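Side-chain contacts in DUF1904 domain-containing protein (Vibrio cholerae O1 biovar eltor str. N16961, PDB 1U9D), which is of unknown function but belongs to the DUF1904 family of the MIF clan: residues A[34-37]-A[38-42]; A[44-47]-A[48-52]; A[60-63]-A[64-68]. All coordinates share one frame; numbering follows the deposited sequence.

Contact 1 (A[34-37]-A[38-42]); sequences PTLL and NELSS
Leu-40 lies side by side with Leu-36, one helical turn further on and pointing the same way, and the pair meet through one methyl each, CD2 of Leu-36 standing 3.9 Å from CD1 of Leu-40. The branch carbon of Leu-40 also rests on the backbone, its CG 3.3 Å from O of Leu-36. That carbonyl accepts the amide of Leu-40 nearly head-on, N to O 2.8 Å with a C=O...N angle of 161°. Both leucines belong to the buried face of helix 26-44, the helix of the beta-alpha-beta unit formed with strands 18-22 and 52-55; they pack on Leu-19 of the first strand and on Val-88 and Ile-85 of helix 79-97.

A quarter-turn round the helix, the carbonyl of Leu-37 is gripped twice by Ser-41. With chi1 at 59°, OG sits between the serine's own N and carbonyl carbon, and the hydroxyl folds back to give its proton to Leu-37 O over 2.7 Å. The amide N of Ser-41 reaches the same oxygen at 3.0 Å from the opposite face of the carbonyl plane. Ser-42 makes a comparable bond from another rotamer, OG donating to Asn-38 O at 3.0 Å, where the backbone bond between the two residues is weak. The side-chain amide of Asn-38 lies back along the helix near Pro-34 O, and its OD1 accepts a hydrogen bond from NH1 of Arg-48.

Contact 2 (A[44-47]-A[48-52]); sequences LSTA and RNAFT
The ring of Phe-51 has two neighbours at its rim, close to the ring plane: the CD1 methyl of Leu-44, 4.1 Å from CE1, and the carbonyl oxygen of Ala-47, 3.5 Å from CE2. An oxygen at that position faces the slightly positive ring hydrogens, which is probably mildly favourable. The methyl of Thr-46 approaches the ring obliquely, CG2 lying 3.7 Å from CE2 of Phe-51. It is aimed there because CG2 stands opposite the threonine's own backbone N, while OG1 (chi1 -81°) turns back beside that N. The same methyl is pressed against Ala-50, CG2 to CB 3.4 Å, tighter than usual for two carbons.

These residues form the link from helix 26-44 to strand 52-55. The helix ends in a Schellman motif with Ser-45, at positive phi, as its C-prime residue: Thr-46 N bonds to Ser-41 O and Ser-45 N to Ser-42 O. A short 3-10 segment, 48-50, follows. Ala-50 N donates to Ala-47 O at 3.1 Å, the donor standing 58° out of the carbonyl plane. The same oxygen is the one at the ring edge. Outside these residues, the Phe-51 ring packs on Leu-37 and Leu-40 of helix 26-44 and on Pro-17. Arg-48, bent at chi3, reaches back over Leu-37 and Ser-41.

Contact 3 (A[60-63]-A[64-68]); sequences YFAE and GGVYP
Val-66 sets its two methyls against Tyr-60, whose CB lies 3.7 Å from CG2 of Val-66 and just as near CG1. The valine is held with CG1 opposite its own backbone N (chi1 -179°), which leaves CG2 beside that N and directed at the facing chain. There CG2 also comes within 3.6 Å of the backbone N of Ala-62, and the alanine methyl is a looser neighbour. Tyr-60 and Val-66 cross at about a right angle: with chi1 at -61° the tyrosine ring turns away from Val-66, back toward the body of the domain, so that its CB, rather than its hydroxyl end, makes the touch, and CG1 of Val-66 meets the ring only obliquely.

The chain reverses between these side chains in a type II beta turn, Ala-62 to Gly-65. Gly-65 N donates to Ala-62 O at 3.2 Å, approaching from well above the carbonyl plane. Gly-64 takes the third place of the turn with phi 97°, where a beta carbon would collide with the carbonyl oxygen of Glu-63; Gly-65 also has positive phi, likewise suited to glycine. A water spans the bend by donating to two carbonyls, 2.7 Å from Glu-63 O and 2.7 Å from Gly-65 O.

The turn forms the outer end of the long loop from strand 52-55 to strand 69-74. Toward its base, Tyr-60 and Val-66 both lean on Ala-23, just past strand 18-22, the ring of Tyr-67 meets His-102, and Pro-68 bonds through its backbone to Ala-104 at the start of strand 104-109.

Overall arrangement
Contacts 1 and 2 follow one another along the chain and touch, their centres about 8 Å apart: together they hold helix 26-44 and its exit toward strand 52-55, joined by a polar side-chain bond and by ring packing on the helix. Both are partly buried, yet contact 1 relies on regular helical bonding doubled by serine hydroxyls, whereas contact 2 sets an irregular turn against the edge of an aromatic ring. Contact 3 stands apart at the surface, its centre about 28 Å from that of contact 1 and about 31 Å from that of contact 2, on the opposite side of the chain's centre from contact 2. There glycines, one turn bond and a water shape the chain, with a small apolar patch behind them.

Contact 1 (A[34-37]-A[38-42])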
# COMPACT_ATOMS: atom_id res chain seq x y z
N PRO A 34 -2.16 -21.44 6.24
CA PRO A 34 -3.28 -20.88 5.47
C PRO A 34 -3.95 -19.68 6.11
O PRO A 34 -4.30 -18.74 5.42
CB PRO A 34 -4.30 -22.02 5.39
CG PRO A 34 -3.57 -23.27 5.81
CD PRO A 34 -2.37 -22.85 6.60
N THR A 35 -4.13 -19.71 7.42
CA THR A 35 -4.78 -18.58 8.08
C THR A 35 -3.85 -17.37 8.15
O THR A 35 -4.30 -16.23 8.01
CB THR A 35 -5.30 -18.98 9.48
OG1 THR A 35 -4.22 -19.40 10.30
CG2 THR A 35 -6.16 -20.21 9.39
N LEU A 36 -2.56 -17.61 8.34
CA LEU A 36 -1.60 -16.50 8.34
C LEU A 36 -1.50 -15.84 6.98
O LEU A 36 -1.40 -14.63 6.87
CB LEU A 36 -0.20 -16.97 8.75
CG LEU A 36 0.31 -16.56 10.10
CD1 LEU A 36 1.82 -16.85 10.13
CD2 LEU A 36 0.02 -15.12 10.40
N LEU A 37 -1.48 -16.64 5.93
CA LEU A 37 -1.40 -16.08 4.58
C LEU A 37 -2.60 -15.16 4.30
O LEU A 37 -2.45 -14.06 3.78
CB LEU A 37 -1.31 -17.20 3.53
CG LEU A 37 -1.23 -16.72 2.09
CD1 LEU A 37 -0.10 -15.72 1.89
CD2 LEU A 37 -1.06 -17.92 1.16
N ASN A 38 -3.79 -15.61 4.68
CA ASN A 38 -5.00 -14.82 4.53
C ASN A 38 -4.88 -13.48 5.24
O ASN A 38 -5.09 -12.42 4.64
CB ASN A 38 -6.22 -15.57 5.07
CG ASN A 38 -6.66 -16.71 4.18
OD1 ASN A 38 -6.37 -16.75 2.99
ND2 ASN A 38 -7.39 -17.64 4.77
N GLU A 39 -4.51 -13.52 6.52
CA GLU A 39 -4.42 -12.30 7.32
C GLU A 39 -3.29 -11.35 6.91
O GLU A 39 -3.51 -10.14 6.81
CB GLU A 39 -4.38 -12.60 8.82
CG GLU A 39 -4.84 -11.40 9.63
CD GLU A 39 -5.06 -11.64 11.12
OE1 GLU A 39 -4.82 -12.77 11.61
OE2 GLU A 39 -5.46 -10.68 11.82
N LEU A 40 -2.10 -11.88 6.64
CA LEU A 40 -0.96 -11.03 6.24
C LEU A 40 -1.13 -10.41 4.86
O LEU A 40 -0.77 -9.25 4.65
CB LEU A 40 0.35 -11.79 6.32
CG LEU A 40 0.73 -12.25 7.72
CD1 LEU A 40 2.01 -13.08 7.68
CD2 LEU A 40 0.92 -11.05 8.65
N SER A 41 -1.67 -11.15 3.91
CA SER A 41 -1.78 -10.60 2.56
C SER A 41 -2.81 -9.46 2.54
O SER A 41 -2.60 -8.46 1.85
CB SER A 41 -2.08 -11.68 1.52
OG SER A 41 -3.27 -12.36 1.81
N SER A 42 -3.88 -9.60 3.32
CA SER A 42 -4.86 -8.54 3.53
C SER A 42 -4.26 -7.34 4.23
O SER A 42 -4.40 -6.19 3.78
CB SER A 42 -6.02 -9.04 4.40
OG SER A 42 -6.73 -10.07 3.76

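Contact 2 (A[44-47]-A[48-52])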
# COMPACT_ATOMS: atom_id res chain seq x y z
N LEU A 44 -1.17 -6.34 4.56
CA LEU A 44 -0.07 -5.68 3.88
C LEU A 44 -0.39 -5.31 2.44
O LEU A 44 0.43 -4.69 1.77
CB LEU A 44 1.17 -6.55 3.93
CG LEU A 44 1.49 -6.97 5.36
CD1 LEU A 44 2.66 -7.90 5.37
CD2 LEU A 44 1.74 -5.75 6.29
N SER A 45 -1.59 -5.70 2.00
CA SER A 45 -2.09 -5.43 0.65
C SER A 45 -1.09 -5.94 -0.36
O SER A 45 -0.75 -5.28 -1.32
CB SER A 45 -2.40 -3.94 0.49
OG SER A 45 -3.42 -3.57 1.41
N THR A 46 -0.62 -7.16 -0.12
CA THR A 46 0.42 -7.76 -0.93
C THR A 46 -0.11 -9.06 -1.55
O THR A 46 -0.98 -9.74 -0.98
CB THR A 46 1.66 -7.96 -0.03
OG1 THR A 46 2.39 -6.72 0.06
CG2 THR A 46 2.67 -8.94 -0.64
N ALA A 47 0.41 -9.40 -2.72
CA ALA A 47 -0.00 -10.62 -3.40
C ALA A 47 0.26 -11.83 -2.50
O ALA A 47 1.26 -11.89 -1.85
CB ALA A 47 0.78 -10.78 -4.71
N ARG A 48 -0.65 -12.79 -2.51
CA ARG A 48 -0.47 -14.05 -1.79
C ARG A 48 0.79 -14.84 -2.19
O ARG A 48 1.37 -15.53 -1.35
CB ARG A 48 -1.71 -14.91 -1.97
CG ARG A 48 -2.94 -14.28 -1.40
CD ARG A 48 -4.22 -14.98 -1.77
NE ARG A 48 -4.28 -16.32 -1.18
CZ ARG A 48 -4.67 -16.57 0.05
NH1 ARG A 48 -5.11 -15.61 0.84
NH2 ARG A 48 -4.66 -17.83 0.47
N ASN A 49 1.20 -14.77 -3.45
CA ASN A 49 2.43 -15.44 -3.89
C ASN A 49 3.73 -14.70 -3.52
O ASN A 49 4.81 -15.17 -3.86
CB ASN A 49 2.37 -15.81 -5.38
CG ASN A 49 2.30 -14.61 -6.29
OD1 ASN A 49 2.30 -13.46 -5.84
ND2 ASN A 49 2.22 -14.87 -7.60
N ALA A 50 3.62 -13.58 -2.82
CA ALA A 50 4.78 -12.83 -2.34
C ALA A 50 5.33 -13.39 -1.00
O ALA A 50 6.43 -13.02 -0.62
CB ALA A 50 4.42 -11.36 -2.17
N PHE A 51 4.60 -14.29 -0.34
CA PHE A 51 5.00 -14.84 0.95
C PHE A 51 5.53 -16.26 0.77
O PHE A 51 5.03 -17.02 -0.07
CB PHE A 51 3.81 -14.88 1.93
CG PHE A 51 3.21 -13.54 2.21
CD1 PHE A 51 3.47 -12.89 3.41
CD2 PHE A 51 2.34 -12.96 1.31
CE1 PHE A 51 2.93 -11.64 3.66
CE2 PHE A 51 1.77 -11.72 1.59
CZ PHE A 51 2.08 -11.06 2.76
N THR A 52 6.53 -16.63 1.56
CA THR A 52 6.94 -18.02 1.64
C THR A 52 6.99 -18.40 3.13
O THR A 52 7.23 -17.56 4.00
CB THR A 52 8.28 -18.27 0.94
OG1 THR A 52 9.34 -17.64 1.66
CG2 THR A 52 8.33 -17.61 -0.44

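Contact 3 (A[60-63]-A[64-68])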
# COMPACT_ATOMS: atom_id res chain seq x y z
N TYR A 60 16.39 -28.31 19.33
CA TYR A 60 16.64 -27.17 20.20
C TYR A 60 16.75 -27.64 21.64
O TYR A 60 16.09 -28.61 22.03
CB TYR A 60 15.50 -26.16 20.14
CG TYR A 60 15.26 -25.59 18.79
CD1 TYR A 60 15.71 -24.33 18.46
CD2 TYR A 60 14.62 -26.34 17.82
CE1 TYR A 60 15.50 -23.81 17.19
CE2 TYR A 60 14.41 -25.85 16.57
CZ TYR A 60 14.85 -24.58 16.25
OH TYR A 60 14.63 -24.12 14.97
N PHE A 61 17.60 -26.97 22.39
CA PHE A 61 17.67 -27.05 23.84
C PHE A 61 17.68 -25.65 24.42
O PHE A 61 18.38 -24.75 23.90
CB PHE A 61 18.94 -27.75 24.29
CG PHE A 61 19.05 -27.83 25.79
CD1 PHE A 61 18.32 -28.78 26.50
CD2 PHE A 61 19.78 -26.90 26.48
CE1 PHE A 61 18.39 -28.82 27.89
CE2 PHE A 61 19.85 -26.93 27.86
CZ PHE A 61 19.17 -27.88 28.57
N ALA A 62 16.96 -25.46 25.52
CA ALA A 62 17.12 -24.28 26.35
C ALA A 62 16.72 -24.67 27.78
O ALA A 62 15.85 -25.51 27.96
CB ALA A 62 16.30 -23.15 25.87
N GLU A 63 17.39 -24.08 28.76
CA GLU A 63 17.04 -24.33 30.14
C GLU A 63 15.73 -23.61 30.33
O GLU A 63 15.55 -22.46 29.92
CB GLU A 63 18.13 -23.82 31.11
CG GLU A 63 17.80 -24.00 32.59
CD GLU A 63 19.04 -24.23 33.45
OE1 GLU A 63 19.91 -25.02 33.03
OE2 GLU A 63 19.12 -23.64 34.56
N GLY A 64 14.75 -24.34 30.84
CA GLY A 64 13.46 -23.75 31.11
C GLY A 64 12.47 -24.00 30.00
O GLY A 64 11.31 -23.60 30.11
N GLY A 65 12.92 -24.68 28.94
CA GLY A 65 12.13 -25.02 27.79
C GLY A 65 12.34 -24.04 26.65
O GLY A 65 12.62 -22.84 26.88
N VAL A 66 12.17 -24.54 25.44
CA VAL A 66 12.40 -23.79 24.23
C VAL A 66 11.08 -23.16 23.83
O VAL A 66 10.07 -23.85 23.75
CB VAL A 66 12.83 -24.71 23.08
CG1 VAL A 66 13.09 -23.87 21.86
CG2 VAL A 66 14.06 -25.52 23.45
N TYR A 67 11.09 -21.87 23.52
CA TYR A 67 9.89 -21.19 23.08
C TYR A 67 9.88 -21.08 21.56
O TYR A 67 10.93 -21.01 20.95
CB TYR A 67 9.79 -19.82 23.71
CG TYR A 67 9.64 -19.90 25.20
CD1 TYR A 67 8.40 -20.19 25.77
CD2 TYR A 67 10.73 -19.75 26.04
CE1 TYR A 67 8.24 -20.29 27.14
CE2 TYR A 67 10.59 -19.85 27.42
CZ TYR A 67 9.34 -20.12 27.96
OH TYR A 67 9.17 -20.22 29.32
N PRO A 68 8.71 -21.05 20.97
CA PRO A 68 8.62 -20.96 19.51
C PRO A 68 9.16 -19.64 18.97
O PRO A 68 9.14 -18.62 19.66
CB PRO A 68 7.15 -21.17 19.24
CG PRO A 68 6.45 -20.90 20.47
CD PRO A 68 7.38 -21.04 21.61
O HOH W 1 13.63 -21.12 28.66